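Local coordinates for protein putative Nitroreductase (Anabaena variabilis ATCC 29413, PDB 3EO7) that binds flavin mononucleotide and, as a member of the nitroreductase family, probably works as an oxidoreductase, at residues 12-15 and 16-20; 68-71 and 72-75. All coordinates share one frame; numbering follows the deposited sequence.

Both contacts are local, each formed within one continuous run of chain, and neither closes a long loop. Contact 1 comes first: residues 12-20 carry the end of helix 9-16 into the loop that leads on toward strand 47-50. Its side chains reach helices 181-202, 270-276 and 486-493, so it joins the N-terminal segment to both nitroreductase-family halves of the chain. Contact 2 follows later, inside helix 66-82, where Trp-70 and Leu-74 pack against strand 162-169 of the seven-stranded antiparallel sheet. The two follow in series without crossing, on opposite sides of the chain's centre, with their own centres about 44 Å apart.

Contact 1 of 2, residues 12-15 and 16-20; sequences HYHE and RTKYD
His-12 meets Arg-16 one helical turn later, near the C-terminal end of helix 9-16. Arg-16 NH1 donates to His-12 NE2 over 3.2 Å, the nitrogen lying in the guanidinium plane while the donor sits 32° out of the imidazole plane. The arginine's CG and CD methylenes cover one imidazole face, CG 4.2 Å from the ring centroid and CD only 3.3 Å from His-12 NE2, and the bend at chi3 (48°) turns the guanidinium back to the ring nitrogen. Its charged end has further partners in Asp-267 and the carbonyl of Val-265. Tyr-13 offers a ring face to Thr-17, whose CG2 lies 3.9 Å from the ring centroid in a CH-pi contact; the phenol OH is bonded to the carbonyl of Asp-179. Thr-17 OG1 is 2.8 Å from Tyr-13 O and 3.1 Å from His-14 O, and also receives Arg-183 NE, so a small beta-branched residue serves both a ring and a polar helix end. His-14 directs ND1 to Tyr-453 OH, while its CD2 lies 3.8 Å from Lys-18 CE. Glu-15, folded back at chi2, forms a salt bridge from OE1 to Lys-18 NZ at 2.7 Å, met on the syn side but 27° out of the carboxylate plane. The lysine, extended beyond CG, also pairs with Asp-487, and a water donates to Glu-15 OE2 and weakly accepts from Lys-18 NZ. With an alanine here instead of the lysine, Glu-15 and Asp-487 are likely to lose their shared cation, and a gap would probably open beside CD2 of His-14. The chemistry suits a helix end: Thr-17 N and Arg-183 NH2 bond to His-14 O, and both cations have acidic partners, which probably balances their charge.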
loop_
_atom_site.group_PDB
_atom_site.type_symbol
_atom_site.label_atom_id
_atom_site.label_comp_id
_atom_site.label_asym_id
_atom_site.label_seq_id
_atom_site.Cartn_x
_atom_site.Cartn_y
_atom_site.Cartn_z
ATOM N N HIS A 12 10.024 19.368 -1.948
ATOM C CA HIS A 12 9.131 20.512 -2.159
ATOM C C HIS A 12 7.671 20.043 -2.129
ATOM O O HIS A 12 6.824 20.656 -1.464
ATOM C CB HIS A 12 9.481 21.182 -3.495
ATOM C CG HIS A 12 8.649 22.380 -3.833
ATOM N ND1 HIS A 12 8.733 23.561 -3.118
ATOM C CD2 HIS A 12 7.778 22.609 -4.849
ATOM C CE1 HIS A 12 7.913 24.449 -3.656
ATOM N NE2 HIS A 12 7.342 23.906 -4.716
ATOM N N TYR A 13 7.397 18.985 -2.879
ATOM C CA TYR A 13 6.071 18.354 -2.904
ATOM C C TYR A 13 5.631 18.040 -1.449
ATOM O O TYR A 13 4.527 18.371 -1.012
ATOM C CB TYR A 13 6.052 17.059 -3.790
ATOM C CG TYR A 13 4.716 16.389 -3.616
ATOM C CD1 TYR A 13 3.625 16.772 -4.369
ATOM C CD2 TYR A 13 4.522 15.483 -2.608
ATOM C CE1 TYR A 13 2.362 16.265 -4.125
ATOM C CE2 TYR A 13 3.255 14.957 -2.333
ATOM C CZ TYR A 13 2.168 15.348 -3.094
ATOM O OH TYR A 13 0.903 14.841 -2.784
ATOM N N HIS A 14 6.509 17.392 -0.704
ATOM C CA HIS A 14 6.180 17.016 0.668
ATOM C C HIS A 14 5.843 18.240 1.516
ATOM O O HIS A 14 4.815 18.294 2.169
ATOM C CB HIS A 14 7.311 16.240 1.309
ATOM C CG HIS A 14 6.876 15.517 2.541
ATOM N ND1 HIS A 14 6.018 14.443 2.487
ATOM C CD2 HIS A 14 7.129 15.746 3.850
ATOM C CE1 HIS A 14 5.787 14.022 3.721
ATOM N NE2 HIS A 14 6.454 14.787 4.564
ATOM N N GLU A 15 6.697 19.250 1.445
ATOM C CA GLU A 15 6.499 20.467 2.205
ATOM C C GLU A 15 5.159 21.123 1.851
ATOM O O GLU A 15 4.387 21.528 2.736
ATOM C CB GLU A 15 7.658 21.431 1.931
ATOM C CG GLU A 15 7.599 22.697 2.788
ATOM C CD GLU A 15 7.708 22.417 4.315
ATOM O OE1 GLU A 15 8.291 21.383 4.693
ATOM O OE2 GLU A 15 7.215 23.241 5.124
ATOM N N ARG A 16 4.876 21.216 0.563
ATOM C CA ARG A 16 3.628 21.818 0.089
ATOM C C ARG A 16 2.334 21.086 0.423
ATOM O O ARG A 16 1.235 21.678 0.343
ATOM C CB ARG A 16 3.720 22.084 -1.425
ATOM C CG ARG A 16 4.647 23.284 -1.596
ATOM C CD ARG A 16 4.635 23.929 -2.831
ATOM N NE ARG A 16 3.318 24.254 -3.387
ATOM C CZ ARG A 16 3.206 24.484 -4.685
ATOM N NH1 ARG A 16 4.298 24.451 -5.424
ATOM N NH2 ARG A 16 2.041 24.723 -5.251
ATOM N N THR A 17 2.447 19.852 0.850
ATOM C CA THR A 17 1.278 19.016 1.111
ATOM C C THR A 17 1.066 18.663 2.585
ATOM O O THR A 17 0.172 17.897 2.931
ATOM C CB THR A 17 1.312 17.748 0.238
ATOM O OG1 THR A 17 2.557 17.055 0.390
ATOM C CG2 THR A 17 1.117 18.139 -1.247
ATOM N N LYS A 18 1.895 19.245 3.439
ATOM C CA LYS A 18 1.753 19.066 4.886
ATOM C C LYS A 18 0.487 19.800 5.309
ATOM O O LYS A 18 0.004 20.679 4.588
ATOM C CB LYS A 18 2.930 19.743 5.595
ATOM C CG LYS A 18 4.295 19.119 5.317
ATOM C CD LYS A 18 5.413 19.711 6.126
ATOM C CE LYS A 18 6.697 18.911 5.962
ATOM N NZ LYS A 18 7.893 19.561 6.640
ATOM N N TYR A 19 -0.020 19.479 6.498
ATOM C CA TYR A 19 -1.047 20.301 7.133
ATOM C C TYR A 19 -0.327 21.046 8.244
ATOM O O TYR A 19 0.547 20.478 8.913
ATOM C CB TYR A 19 -2.164 19.486 7.742
ATOM C CG TYR A 19 -3.072 18.851 6.735
ATOM C CD1 TYR A 19 -4.135 19.557 6.171
ATOM C CD2 TYR A 19 -2.876 17.532 6.359
ATOM C CE1 TYR A 19 -4.982 18.927 5.239
ATOM C CE2 TYR A 19 -3.702 16.924 5.439
ATOM C CZ TYR A 19 -4.753 17.614 4.901
ATOM O OH TYR A 19 -5.517 16.930 3.976
ATOM N N ASP A 20 -0.688 22.316 8.393
ATOM C CA ASP A 20 -0.126 23.225 9.373
ATOM C C ASP A 20 -1.274 23.754 10.251
ATOM O O ASP A 20 -2.271 24.276 9.737
ATOM C CB ASP A 20 0.528 24.361 8.605
ATOM C CG ASP A 20 1.026 25.498 9.487
ATOM O OD1 ASP A 20 0.902 25.475 10.730
ATOM O OD2 ASP A 20 1.568 26.439 8.875
HETATM O O HOH W 1 8.335 22.825 7.544
#

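Contact 2 of 2, residues 68-71 and 72-75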
loop_
_atom_site.group_PDB
_atom_site.type_symbol
_atom_site.label_atom_id
_atom_site.label_comp_id
_atom_site.label_asym_id
_atom_site.label_seq_id
_atom_site.Cartn_x
_atom_site.Cartn_y
_atom_site.Cartn_z
ATOM N N GLY A 68 -10.414 -25.184 -14.997
ATOM C CA GLY A 68 -11.260 -24.534 -13.987
ATOM C C GLY A 68 -10.471 -24.206 -12.718
ATOM O O GLY A 68 -10.683 -23.138 -12.103
ATOM N N GLN A 69 -9.573 -25.121 -12.313
ATOM C CA GLN A 69 -8.748 -24.889 -11.128
ATOM C C GLN A 69 -7.873 -23.658 -11.372
ATOM O O GLN A 69 -7.671 -22.862 -10.469
ATOM C CB GLN A 69 -7.869 -26.087 -10.793
ATOM C CG GLN A 69 -8.643 -27.339 -10.400
ATOM C CD GLN A 69 -7.752 -28.577 -10.393
ATOM O OE1 GLN A 69 -6.557 -28.484 -10.097
ATOM N NE2 GLN A 69 -8.323 -29.730 -10.721
ATOM N N TRP A 70 -7.404 -23.475 -12.607
ATOM C CA TRP A 70 -6.582 -22.297 -12.883
ATOM C C TRP A 70 -7.409 -21.014 -12.768
ATOM O O TRP A 70 -7.010 -20.060 -12.085
ATOM C CB TRP A 70 -5.872 -22.379 -14.236
ATOM C CG TRP A 70 -4.985 -21.205 -14.303
ATOM C CD1 TRP A 70 -3.804 -21.022 -13.615
ATOM C CD2 TRP A 70 -5.279 -19.952 -14.933
ATOM N NE1 TRP A 70 -3.340 -19.734 -13.811
ATOM C CE2 TRP A 70 -4.208 -19.071 -14.641
ATOM C CE3 TRP A 70 -6.326 -19.497 -15.741
ATOM C CZ2 TRP A 70 -4.161 -17.767 -15.140
ATOM C CZ3 TRP A 70 -6.274 -18.216 -16.227
ATOM C CH2 TRP A 70 -5.203 -17.368 -15.933
ATOM N N TRP A 71 -8.570 -20.998 -13.405
ATOM C CA TRP A 71 -9.437 -19.819 -13.364
ATOM C C TRP A 71 -9.857 -19.508 -11.926
ATOM O O TRP A 71 -9.983 -18.338 -11.587
ATOM C CB TRP A 71 -10.650 -19.965 -14.270
ATOM C CG TRP A 71 -10.330 -19.770 -15.736
ATOM C CD1 TRP A 71 -10.241 -20.729 -16.699
ATOM C CD2 TRP A 71 -9.990 -18.532 -16.365
ATOM N NE1 TRP A 71 -9.908 -20.151 -17.908
ATOM C CE2 TRP A 71 -9.749 -18.806 -17.729
ATOM C CE3 TRP A 71 -9.932 -17.209 -15.923
ATOM C CZ2 TRP A 71 -9.416 -17.812 -18.641
ATOM C CZ3 TRP A 71 -9.599 -16.220 -16.825
ATOM C CH2 TRP A 71 -9.344 -16.532 -18.171
ATOM N N GLN A 72 -10.091 -20.526 -11.098
ATOM C CA GLN A 72 -10.429 -20.320 -9.673
ATOM C C GLN A 72 -9.318 -19.560 -8.953
ATOM O O GLN A 72 -9.585 -18.673 -8.157
ATOM C CB GLN A 72 -10.635 -21.626 -8.914
ATOM C CG GLN A 72 -11.951 -22.336 -9.155
ATOM C CD GLN A 72 -11.987 -23.736 -8.519
ATOM O OE1 GLN A 72 -11.318 -23.990 -7.505
ATOM N NE2 GLN A 72 -12.763 -24.646 -9.122
ATOM N N ARG A 73 -8.076 -19.908 -9.244
ATOM C CA ARG A 73 -6.949 -19.229 -8.620
ATOM C C ARG A 73 -6.886 -17.762 -9.041
ATOM O O ARG A 73 -6.717 -16.897 -8.195
ATOM C CB ARG A 73 -5.635 -19.949 -8.962
ATOM C CG ARG A 73 -5.541 -21.378 -8.441
ATOM C CD ARG A 73 -4.366 -22.088 -9.098
ATOM N NE ARG A 73 -3.109 -21.515 -8.626
ATOM C CZ ARG A 73 -1.941 -21.615 -9.247
ATOM N NH1 ARG A 73 -1.847 -22.233 -10.426
ATOM N NH2 ARG A 73 -0.876 -21.060 -8.709
ATOM N N LEU A 74 -7.040 -17.474 -10.343
ATOM C CA LEU A 74 -7.005 -16.064 -10.801
ATOM C C LEU A 74 -8.194 -15.266 -10.228
ATOM O O LEU A 74 -8.060 -14.124 -9.785
ATOM C CB LEU A 74 -7.040 -15.983 -12.351
ATOM C CG LEU A 74 -6.962 -14.526 -12.895
ATOM C CD1 LEU A 74 -5.645 -13.856 -12.471
ATOM C CD2 LEU A 74 -7.175 -14.513 -14.442
ATOM N N SER A 75 -9.364 -15.890 -10.234
ATOM C CA SER A 75 -10.594 -15.255 -9.729
ATOM C C SER A 75 -10.438 -14.892 -8.252
ATOM O O SER A 75 -10.729 -13.766 -7.816
ATOM C CB SER A 75 -11.783 -16.199 -9.947
ATOM O OG SER A 75 -12.980 -15.661 -9.412
HETATM O O HOH W 2 -7.935 -23.808 -7.739
#
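The Trp-70 indole has Leu-74 CB over one face, 4.2 Å above the plane and toward the rim, and Trp-71 CE2 at its edge. Trp-71 in turn receives Trp-70 CZ3 over the centre of one face, 3.6 Å above it, a T-shaped (edge-to-face) arrangement with the Trp-70 edge on the Trp-71 face. Their different first torsions, -174° and -77°, bring the consecutive rings together. At another part of the Trp-70 rim, Arg-73 NH1 lies near the ring plane, 3.9 Å from CD1, with the guanidinium nearly perpendicular to the indole. Leu-74, one turn after Trp-70, brings apolar bulk: one methyl, CD2, touches both indoles, 3.8 Å from Trp-70 CH2 and from Trp-71 CZ3. Backbone bonds such as Leu-74 N to Trp-70 O, 3.1 Å, keep the helix regular beneath. On the other flank, a water donates to Gln-69 O and weakly to Gln-72 OE1. Trp-70 NE1 is bonded to Tyr-205 OH, and Arg-73 reaches Thr-203 O and Asp-239. The chemistry thus divides the helix: Trp-70 and Leu-74 face Leu-162 of strand 162-169, Trp-71 packs on Leu-121 and Tyr-54, and polar groups at their margins tie it to neighbouring chain segments.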